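Local coordinates for protein probable adenylyl-sulfate kinase (Synechocystis sp., PDB 5CB8) that catalyses the ATP-dependent 3'-phosphorylation of adenosine 5'-phosphosulfate to 3'-phosphoadenylyl sulfate, the activated sulfate of sulfur metabolism, at residues Thr27-Gly32 and Phe88-Leu93; His43-Lys48 and Gly183-Lys188. All coordinates share one frame; numbering follows the deposited sequence.

Interaction 1: Thr27-Gly32 and Phe88-Leu93. With ACT (acetate ion), chain J.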
ATOM      1  N   THR B  27       6.557  12.407   2.264  1.00 17.70           N
ATOM      2  CA  THR B  27       6.572  11.852   0.915  1.00 16.81           C
ATOM      3  C   THR B  27       7.291  12.822  -0.013  1.00 24.81           C
ATOM      4  O   THR B  27       6.884  13.979  -0.153  1.00 22.06           O
ATOM      5  CB  THR B  27       5.153  11.603   0.404  1.00 16.40           C
ATOM      6  OG1 THR B  27       4.572  10.524   1.155  1.00 19.99           O
ATOM      7  CG2 THR B  27       5.161  11.239  -1.082  1.00 16.13           C
ATOM      8  N   ILE B  28       8.376  12.356  -0.622  1.00 19.73           N
ATOM      9  CA  ILE B  28       9.119  13.150  -1.594  1.00 17.71           C
ATOM     10  C   ILE B  28       8.690  12.663  -2.975  1.00 16.71           C
ATOM     11  O   ILE B  28       8.988  11.525  -3.351  1.00 17.38           O
ATOM     12  CB  ILE B  28      10.639  12.978  -1.395  1.00 19.21           C
ATOM     13  CG1 ILE B  28      11.020  13.328   0.053  1.00 20.16           C
ATOM     14  CG2 ILE B  28      11.428  13.836  -2.396  1.00 17.85           C
ATOM     15  CD1 ILE B  28      12.427  12.915   0.425  1.00 22.10           C
ATOM     16  N   TRP B  29       7.981  13.518  -3.717  1.00 14.55           N
ATOM     17  CA  TRP B  29       7.251  13.086  -4.909  1.00 13.85           C
ATOM     18  C   TRP B  29       7.870  13.629  -6.196  1.00 14.62           C
ATOM     19  O   TRP B  29       7.722  14.815  -6.512  1.00 16.63           O
ATOM     20  CB  TRP B  29       5.781  13.532  -4.825  1.00 13.67           C
ATOM     21  CG  TRP B  29       4.903  12.928  -5.887  1.00 13.13           C
ATOM     22  CD1 TRP B  29       4.847  13.281  -7.208  1.00 12.99           C
ATOM     23  CD2 TRP B  29       3.960  11.857  -5.719  1.00 13.18           C
ATOM     24  NE1 TRP B  29       3.928  12.496  -7.870  1.00 16.06           N
ATOM     25  CE2 TRP B  29       3.373  11.616  -6.977  1.00 15.36           C
ATOM     26  CE3 TRP B  29       3.562  11.082  -4.619  1.00 14.21           C
ATOM     27  CZ2 TRP B  29       2.410  10.623  -7.173  1.00 12.84           C
ATOM     28  CZ3 TRP B  29       2.599  10.102  -4.814  1.00 13.86           C
ATOM     29  CH2 TRP B  29       2.030   9.883  -6.081  1.00 13.42           C
ATOM     30  N   LEU B  30       8.554  12.758  -6.937  1.00 13.78           N
ATOM     31  CA  LEU B  30       9.207  13.171  -8.176  1.00 16.17           C
ATOM     32  C   LEU B  30       8.274  12.954  -9.372  1.00 15.86           C
ATOM     33  O   LEU B  30       7.853  11.827  -9.659  1.00 15.03           O
ATOM     34  CB  LEU B  30      10.526  12.413  -8.377  1.00 15.77           C
ATOM     35  CG  LEU B  30      11.742  13.003  -7.645  1.00 18.49           C
ATOM     36  CD1 LEU B  30      11.553  12.980  -6.143  1.00 18.32           C
ATOM     37  CD2 LEU B  30      13.030  12.273  -8.006  1.00 18.05           C
ATOM     38  N   THR B  31       7.949  14.048 -10.057  1.00 13.45           N
ATOM     39  CA  THR B  31       7.092  14.009 -11.228  1.00 12.17           C
ATOM     40  C   THR B  31       7.871  14.544 -12.433  1.00 16.29           C
ATOM     41  O   THR B  31       8.754  15.381 -12.275  1.00 15.92           O
ATOM     42  CB  THR B  31       5.811  14.855 -10.988  1.00 12.05           C
ATOM     43  OG1 THR B  31       4.992  14.851 -12.159  1.00 15.06           O
ATOM     44  CG2 THR B  31       6.165  16.293 -10.625  1.00 13.17           C
ATOM     45  N   GLY B  32       7.559  14.061 -13.632  1.00 13.96           N
ATOM     46  CA  GLY B  32       8.256  14.539 -14.817  1.00 16.27           C
ATOM     47  C   GLY B  32       8.129  13.563 -15.969  1.00 17.78           C
ATOM     48  O   GLY B  32       7.634  12.450 -15.782  1.00 15.21           O
ATOM     49  N   PHE B  88      -2.035   6.345  -1.563  1.00 14.07           N
ATOM     50  CA  PHE B  88      -2.599   5.632  -0.414  1.00 16.14           C
ATOM     51  C   PHE B  88      -1.493   5.016   0.433  1.00 14.60           C
ATOM     52  O   PHE B  88      -1.446   5.198   1.652  1.00 14.19           O
ATOM     53  CB  PHE B  88      -3.565   4.540  -0.900  1.00 15.98           C
ATOM     54  CG  PHE B  88      -4.110   3.655   0.202  1.00 16.58           C
ATOM     55  CD1 PHE B  88      -3.455   2.485   0.561  1.00 20.02           C
ATOM     56  CD2 PHE B  88      -5.294   3.979   0.848  1.00 23.31           C
ATOM     57  CE1 PHE B  88      -3.959   1.668   1.565  1.00 20.23           C
ATOM     58  CE2 PHE B  88      -5.809   3.162   1.850  1.00 25.51           C
ATOM     59  CZ  PHE B  88      -5.134   2.008   2.207  1.00 21.39           C
ATOM     60  N   VAL B  89      -0.609   4.270  -0.214  1.00 13.50           N
ATOM     61  CA  VAL B  89       0.470   3.593   0.487  1.00 14.71           C
ATOM     62  C   VAL B  89       1.452   4.615   1.046  1.00 14.81           C
ATOM     63  O   VAL B  89       1.928   4.466   2.175  1.00 14.70           O
ATOM     64  CB  VAL B  89       1.197   2.616  -0.457  1.00 13.77           C
ATOM     65  CG1 VAL B  89       2.384   1.952   0.241  1.00 14.12           C
ATOM     66  CG2 VAL B  89       0.214   1.565  -0.974  1.00 13.86           C
ATOM     67  N   SER B  90       1.751   5.652   0.262  1.00 15.48           N
ATOM     68  CA  SER B  90       2.669   6.708   0.710  1.00 15.86           C
ATOM     69  C   SER B  90       2.144   7.398   1.962  1.00 17.07           C
ATOM     70  O   SER B  90       2.904   7.729   2.878  1.00 16.94           O
ATOM     71  CB  SER B  90       2.868   7.763  -0.387  1.00 16.23           C
ATOM     72  OG  SER B  90       3.450   7.188  -1.543  1.00 17.34           O
ATOM     73  N   HIS B  91       0.838   7.631   1.987  1.00 13.94           N
ATOM     74  CA  HIS B  91       0.197   8.254   3.138  1.00 16.40           C
ATOM     75  C   HIS B  91       0.343   7.409   4.405  1.00 17.92           C
ATOM     76  O   HIS B  91       0.723   7.928   5.460  1.00 15.81           O
ATOM     77  CB  HIS B  91      -1.279   8.478   2.837  1.00 17.69           C
ATOM     78  CG  HIS B  91      -2.012   9.212   3.912  1.00 18.96           C
ATOM     79  ND1 HIS B  91      -3.376   9.107   4.082  1.00 21.26           N
ATOM     80  CD2 HIS B  91      -1.576  10.067   4.871  1.00 18.49           C
ATOM     81  CE1 HIS B  91      -3.751   9.864   5.099  1.00 21.66           C
ATOM     82  NE2 HIS B  91      -2.678  10.455   5.596  1.00 20.37           N
ATOM     83  N   LEU B  92       0.040   6.114   4.316  1.00 17.75           N
ATOM     84  CA  LEU B  92       0.156   5.251   5.499  1.00 15.34           C
ATOM     85  C   LEU B  92       1.587   5.217   6.035  1.00 15.56           C
ATOM     86  O   LEU B  92       1.807   5.249   7.253  1.00 16.58           O
ATOM     87  CB  LEU B  92      -0.332   3.827   5.203  1.00 15.38           C
ATOM     88  CG  LEU B  92      -1.792   3.688   4.794  1.00 19.54           C
ATOM     89  CD1 LEU B  92      -2.201   2.208   4.698  1.00 19.91           C
ATOM     90  CD2 LEU B  92      -2.669   4.431   5.771  1.00 17.39           C
ATOM     91  N   LEU B  93       2.563   5.165   5.133  1.00 15.48           N
ATOM     92  CA  LEU B  93       3.963   5.126   5.560  1.00 16.73           C
ATOM     93  C   LEU B  93       4.384   6.463   6.167  1.00 16.24           C
ATOM     94  O   LEU B  93       5.020   6.507   7.218  1.00 19.38           O
ATOM     95  CB  LEU B  93       4.879   4.748   4.384  1.00 15.43           C
ATOM     96  CG  LEU B  93       4.779   3.290   3.922  1.00 18.40           C
ATOM     97  CD1 LEU B  93       5.383   3.115   2.529  1.00 15.14           C
ATOM     98  CD2 LEU B  93       5.480   2.371   4.935  1.00 16.20           C
TER
HETATM   99  C   ACT J 304      -2.966  11.679   8.941  1.00 32.95           C
HETATM  100  O   ACT J 304      -2.663  11.659  10.154  1.00 46.18           O
HETATM  101  OXT ACT J 304      -3.981  11.027   8.605  1.00 37.00           O
HETATM  102  CH3 ACT J 304      -2.143  12.431   7.947  1.00 22.19           C

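Interaction 2: His43-Lys48 and Gly183-Lys188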
ATOM      1  N   HIS B  43      17.370   7.093  -6.918  1.00 21.30           N
ATOM      2  CA  HIS B  43      18.337   6.118  -6.424  1.00 27.64           C
ATOM      3  C   HIS B  43      19.486   6.799  -5.695  1.00 26.56           C
ATOM      4  O   HIS B  43      19.942   6.320  -4.655  1.00 26.33           O
ATOM      5  CB  HIS B  43      18.838   5.246  -7.574  1.00 29.22           C
ATOM      6  CG  HIS B  43      17.803   4.299  -8.101  1.00 40.29           C
ATOM      7  ND1 HIS B  43      17.943   3.635  -9.301  1.00 45.81           N
ATOM      8  CD2 HIS B  43      16.614   3.900  -7.585  1.00 34.95           C
ATOM      9  CE1 HIS B  43      16.886   2.866  -9.502  1.00 41.98           C
ATOM     10  NE2 HIS B  43      16.063   3.011  -8.478  1.00 38.91           N
ATOM     11  N   ALA B  44      19.941   7.931  -6.225  1.00 28.21           N
ATOM     12  CA  ALA B  44      21.041   8.662  -5.600  1.00 29.15           C
ATOM     13  C   ALA B  44      20.604   9.247  -4.264  1.00 29.09           C
ATOM     14  O   ALA B  44      21.364   9.243  -3.287  1.00 28.88           O
ATOM     15  CB  ALA B  44      21.550   9.758  -6.529  1.00 26.66           C
ATOM     16  N   LEU B  45      19.381   9.763  -4.228  1.00 22.76           N
ATOM     17  CA  LEU B  45      18.815  10.307  -3.000  1.00 27.35           C
ATOM     18  C   LEU B  45      18.599   9.209  -1.955  1.00 22.87           C
ATOM     19  O   LEU B  45      18.861   9.403  -0.769  1.00 27.90           O
ATOM     20  CB  LEU B  45      17.486  11.005  -3.301  1.00 23.81           C
ATOM     21  CG  LEU B  45      16.795  11.637  -2.090  1.00 25.50           C
ATOM     22  CD1 LEU B  45      17.725  12.633  -1.410  1.00 23.35           C
ATOM     23  CD2 LEU B  45      15.479  12.301  -2.493  1.00 23.94           C
ATOM     24  N   GLU B  46      18.098   8.064  -2.406  1.00 23.85           N
ATOM     25  CA  GLU B  46      17.899   6.915  -1.533  1.00 23.27           C
ATOM     26  C   GLU B  46      19.222   6.534  -0.865  1.00 28.13           C
ATOM     27  O   GLU B  46      19.288   6.372   0.359  1.00 28.99           O
ATOM     28  CB  GLU B  46      17.367   5.735  -2.344  1.00 28.68           C
ATOM     29  CG  GLU B  46      17.260   4.443  -1.549  1.00 33.19           C
ATOM     30  CD  GLU B  46      16.897   3.251  -2.410  1.00 34.14           C
ATOM     31  OE1 GLU B  46      16.985   3.351  -3.652  1.00 27.74           O
ATOM     32  OE2 GLU B  46      16.524   2.205  -1.840  1.00 36.20           O
ATOM     33  N   LYS B  47      20.277   6.405  -1.667  1.00 26.11           N
ATOM     34  CA  LYS B  47      21.587   6.047  -1.123  1.00 29.93           C
ATOM     35  C   LYS B  47      22.060   7.057  -0.085  1.00 31.37           C
ATOM     36  O   LYS B  47      22.564   6.675   0.976  1.00 33.03           O
ATOM     37  CB  LYS B  47      22.638   5.902  -2.230  1.00 31.31           C
ATOM     38  CG  LYS B  47      24.056   5.630  -1.695  1.00 33.71           C
ATOM     39  CD  LYS B  47      24.953   4.966  -2.735  1.00 46.69           C
ATOM     40  CE  LYS B  47      26.340   4.642  -2.164  1.00 52.14           C
ATOM     41  NZ  LYS B  47      26.341   4.491  -0.676  1.00 51.74           N
ATOM     42  N   LYS B  48      21.894   8.342  -0.390  1.00 28.22           N
ATOM     43  CA  LYS B  48      22.368   9.408   0.493  1.00 28.34           C
ATOM     44  C   LYS B  48      21.627   9.355   1.826  1.00 32.98           C
ATOM     45  O   LYS B  48      22.226   9.503   2.891  1.00 32.40           O
ATOM     46  CB  LYS B  48      22.186  10.777  -0.178  1.00 34.11           C
ATOM     47  CG  LYS B  48      23.005  11.909   0.442  1.00 38.31           C
ATOM     48  CD  LYS B  48      22.875  13.203  -0.363  1.00 35.50           C
ATOM     49  CE  LYS B  48      23.570  14.378   0.337  1.00 37.93           C
ATOM     50  NZ  LYS B  48      25.032  14.157   0.513  1.00 39.63           N
ATOM     51  N   GLY B 183      21.257  17.472  -4.137  1.00 25.99           N
ATOM     52  CA  GLY B 183      21.584  18.463  -3.126  1.00 26.28           C
ATOM     53  C   GLY B 183      20.434  19.405  -2.806  1.00 24.87           C
ATOM     54  O   GLY B 183      20.220  19.755  -1.644  1.00 25.75           O
ATOM     55  N   LYS B 184      19.689  19.818  -3.828  1.00 22.44           N
ATOM     56  CA  LYS B 184      18.566  20.732  -3.619  1.00 22.08           C
ATOM     57  C   LYS B 184      17.421  20.062  -2.863  1.00 20.63           C
ATOM     58  O   LYS B 184      16.765  20.696  -2.034  1.00 24.75           O
ATOM     59  CB  LYS B 184      18.060  21.315  -4.953  1.00 21.43           C
ATOM     60  CG  LYS B 184      19.020  22.331  -5.584  1.00 27.20           C
ATOM     61  CD  LYS B 184      18.383  23.114  -6.744  1.00 27.33           C
ATOM     62  CE  LYS B 184      18.171  22.255  -7.984  1.00 29.61           C
ATOM     63  NZ  LYS B 184      17.798  23.085  -9.179  1.00 24.30           N
ATOM     64  N   ILE B 185      17.176  18.786  -3.152  1.00 19.91           N
ATOM     65  CA  ILE B 185      16.126  18.052  -2.449  1.00 19.83           C
ATOM     66  C   ILE B 185      16.549  17.896  -0.991  1.00 21.55           C
ATOM     67  O   ILE B 185      15.776  18.189  -0.082  1.00 22.54           O
ATOM     68  CB  ILE B 185      15.857  16.678  -3.100  1.00 19.23           C
ATOM     69  CG1 ILE B 185      15.342  16.874  -4.529  1.00 17.76           C
ATOM     70  CG2 ILE B 185      14.847  15.882  -2.294  1.00 21.76           C
ATOM     71  CD1 ILE B 185      15.321  15.588  -5.384  1.00 17.21           C
ATOM     72  N   TRP B 186      17.791  17.470  -0.776  1.00 20.84           N
ATOM     73  CA  TRP B 186      18.340  17.299   0.569  1.00 21.78           C
ATOM     74  C   TRP B 186      18.222  18.586   1.370  1.00 22.38           C
ATOM     75  O   TRP B 186      17.812  18.568   2.529  1.00 22.62           O
ATOM     76  CB  TRP B 186      19.813  16.872   0.484  1.00 24.08           C
ATOM     77  CG  TRP B 186      20.437  16.492   1.812  1.00 29.86           C
ATOM     78  CD1 TRP B 186      21.004  17.330   2.731  1.00 33.46           C
ATOM     79  CD2 TRP B 186      20.566  15.166   2.347  1.00 25.73           C
ATOM     80  NE1 TRP B 186      21.463  16.607   3.811  1.00 34.22           N
ATOM     81  CE2 TRP B 186      21.205  15.277   3.595  1.00 31.84           C
ATOM     82  CE3 TRP B 186      20.193  13.899   1.887  1.00 30.11           C
ATOM     83  CZ2 TRP B 186      21.487  14.162   4.390  1.00 36.87           C
ATOM     84  CZ3 TRP B 186      20.471  12.798   2.679  1.00 33.83           C
ATOM     85  CH2 TRP B 186      21.111  12.936   3.911  1.00 36.74           C
ATOM     86  N   GLN B 187      18.586  19.709   0.755  1.00 27.38           N
ATOM     87  CA  GLN B 187      18.586  20.982   1.466  1.00 27.74           C
ATOM     88  C   GLN B 187      17.165  21.398   1.833  1.00 24.18           C
ATOM     89  O   GLN B 187      16.935  21.987   2.893  1.00 24.41           O
ATOM     90  CB  GLN B 187      19.271  22.078   0.636  1.00 24.16           C
ATOM     91  CG  GLN B 187      19.482  23.371   1.406  1.00 31.83           C
ATOM     92  CD  GLN B 187      20.350  23.172   2.633  1.00 34.59           C
ATOM     93  OE1 GLN B 187      21.425  22.573   2.557  1.00 35.10           O
ATOM     94  NE2 GLN B 187      19.882  23.665   3.776  1.00 29.15           N
ATOM     95  N   LYS B 188      16.214  21.088   0.959  1.00 22.92           N
ATOM     96  CA  LYS B 188      14.814  21.399   1.233  1.00 24.83           C
ATOM     97  C   LYS B 188      14.324  20.576   2.426  1.00 27.68           C
ATOM     98  O   LYS B 188      13.599  21.081   3.297  1.00 22.12           O
ATOM     99  CB  LYS B 188      13.954  21.127  -0.003  1.00 25.53           C
ATOM    100  CG  LYS B 188      12.473  21.457   0.181  1.00 21.07           C
ATOM    101  CD  LYS B 188      12.260  22.939   0.516  1.00 27.93           C
ATOM    102  CE  LYS B 188      12.595  23.834  -0.666  1.00 32.83           C
ATOM    103  NZ  LYS B 188      12.320  25.283  -0.399  1.00 40.25           N
TER

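Interaction 1: Thr27-Gly32 and Phe88-Leu93
Thr27 holds OG1 beside its backbone N (chi1 -69°), which sets the hydroxyl toward helix 76-94, where it rests 3.6 Å from CB of Ser90. The two residues join the first strand of the P-loop kinase fold, in the middle of its parallel sheet, to a helix packed on one sheet face. Their hydroxyls do not pair with each other. Ser90 OG, turned back beside its own N (chi1 -62°), is hydrogen-bonded to Ile86 O, and Thr27 OG1 to Thr94 OG1, which also bonds Ser90 O; each buried hydroxyl thus has a partner in helix 76-94, just beyond the segment. Consistent with the small side chains there, the CA atoms of Thr27 and Ser90 are 6.5 Å apart. Val100, Val102 and Ile119 fill in around Ser90. Farther along the strand, CZ3 of Trp29 comes within 4.5 Å of Ser90 OG, a loose contact oblique to the ring, and CG2 of Thr27 lies at the ring edge. The strand runs on to Gly32, where the probable ATP-binding loop begins. At the far end of the indole, Trp29 NE1 is hydrogen-bonded to OG of Ser106, the probable phosphoserine site.

Interaction 2: His43-Lys48 and Gly183-Lys188
Segments 43-48 and 183-188, parts of helices 38-50 and 178-191, run in broadly the same direction, their axes inclined by 48° and 10.7 Å apart at closest approach. Leu45 and Trp186 mark the nearest backbone approach, with CA atoms 7.9 Å from each other. On the inner side, toward the sheet, CD2 of Leu45 meets CG2 of Ile185 at 3.6 Å, two branched side chains crossing at a slant. The other methyl of Leu45, CD1, lies at the edge of the Trp186 indole, 4.3 Å from CE3. Farther out Lys48 lies over one face of that ring. Its chain leaves anti to the backbone N and stays extended as far as CE, carrying the methylene carbons across the benzo ring, and the bend at chi4 (61°) turns NZ to its place above it. CG is 3.5 Å from CZ3 of Trp186, and CE makes a CH-pi contact, 3.9 Å from the centroid of the six-membered ring. NZ stands almost straight above the same centroid, 9° off the ring normal, in a rather long cation-pi contact of 5.0 Å. Aliphatic chain and charge thus use the same indole face. Val182 also packs against Leu45 and Lys48, while Ile185 reaches Val169 of the edge strand. The arrangement joins the helix that follows the P-loop to the C-terminal helix on one side of the three-layer alpha/beta/alpha sandwich of P-loop kinases.

Overall arrangement
The contacts lie on opposite faces of the central sheet and meet through strand 26-31. In interaction 1 Thr27 points toward helix 76-94, and the end of Trp29 lies on the same side, whereas Ile28 between them packs on Leu45 and Ile185 of interaction 2. Strand 26-31 and helix 38-50 follow each other through the probable ATP-binding loop, and the two contacts involve the strand and the helix of this one strand-loop-helix unit. Interaction 1 is small and fully buried, close to the probable active-site serine and on a helix that also packs on the second subunit. Interaction 2 is larger and grades from an aliphatic core to an exposed lysine on tryptophan, and no other chain of the assembly touches it.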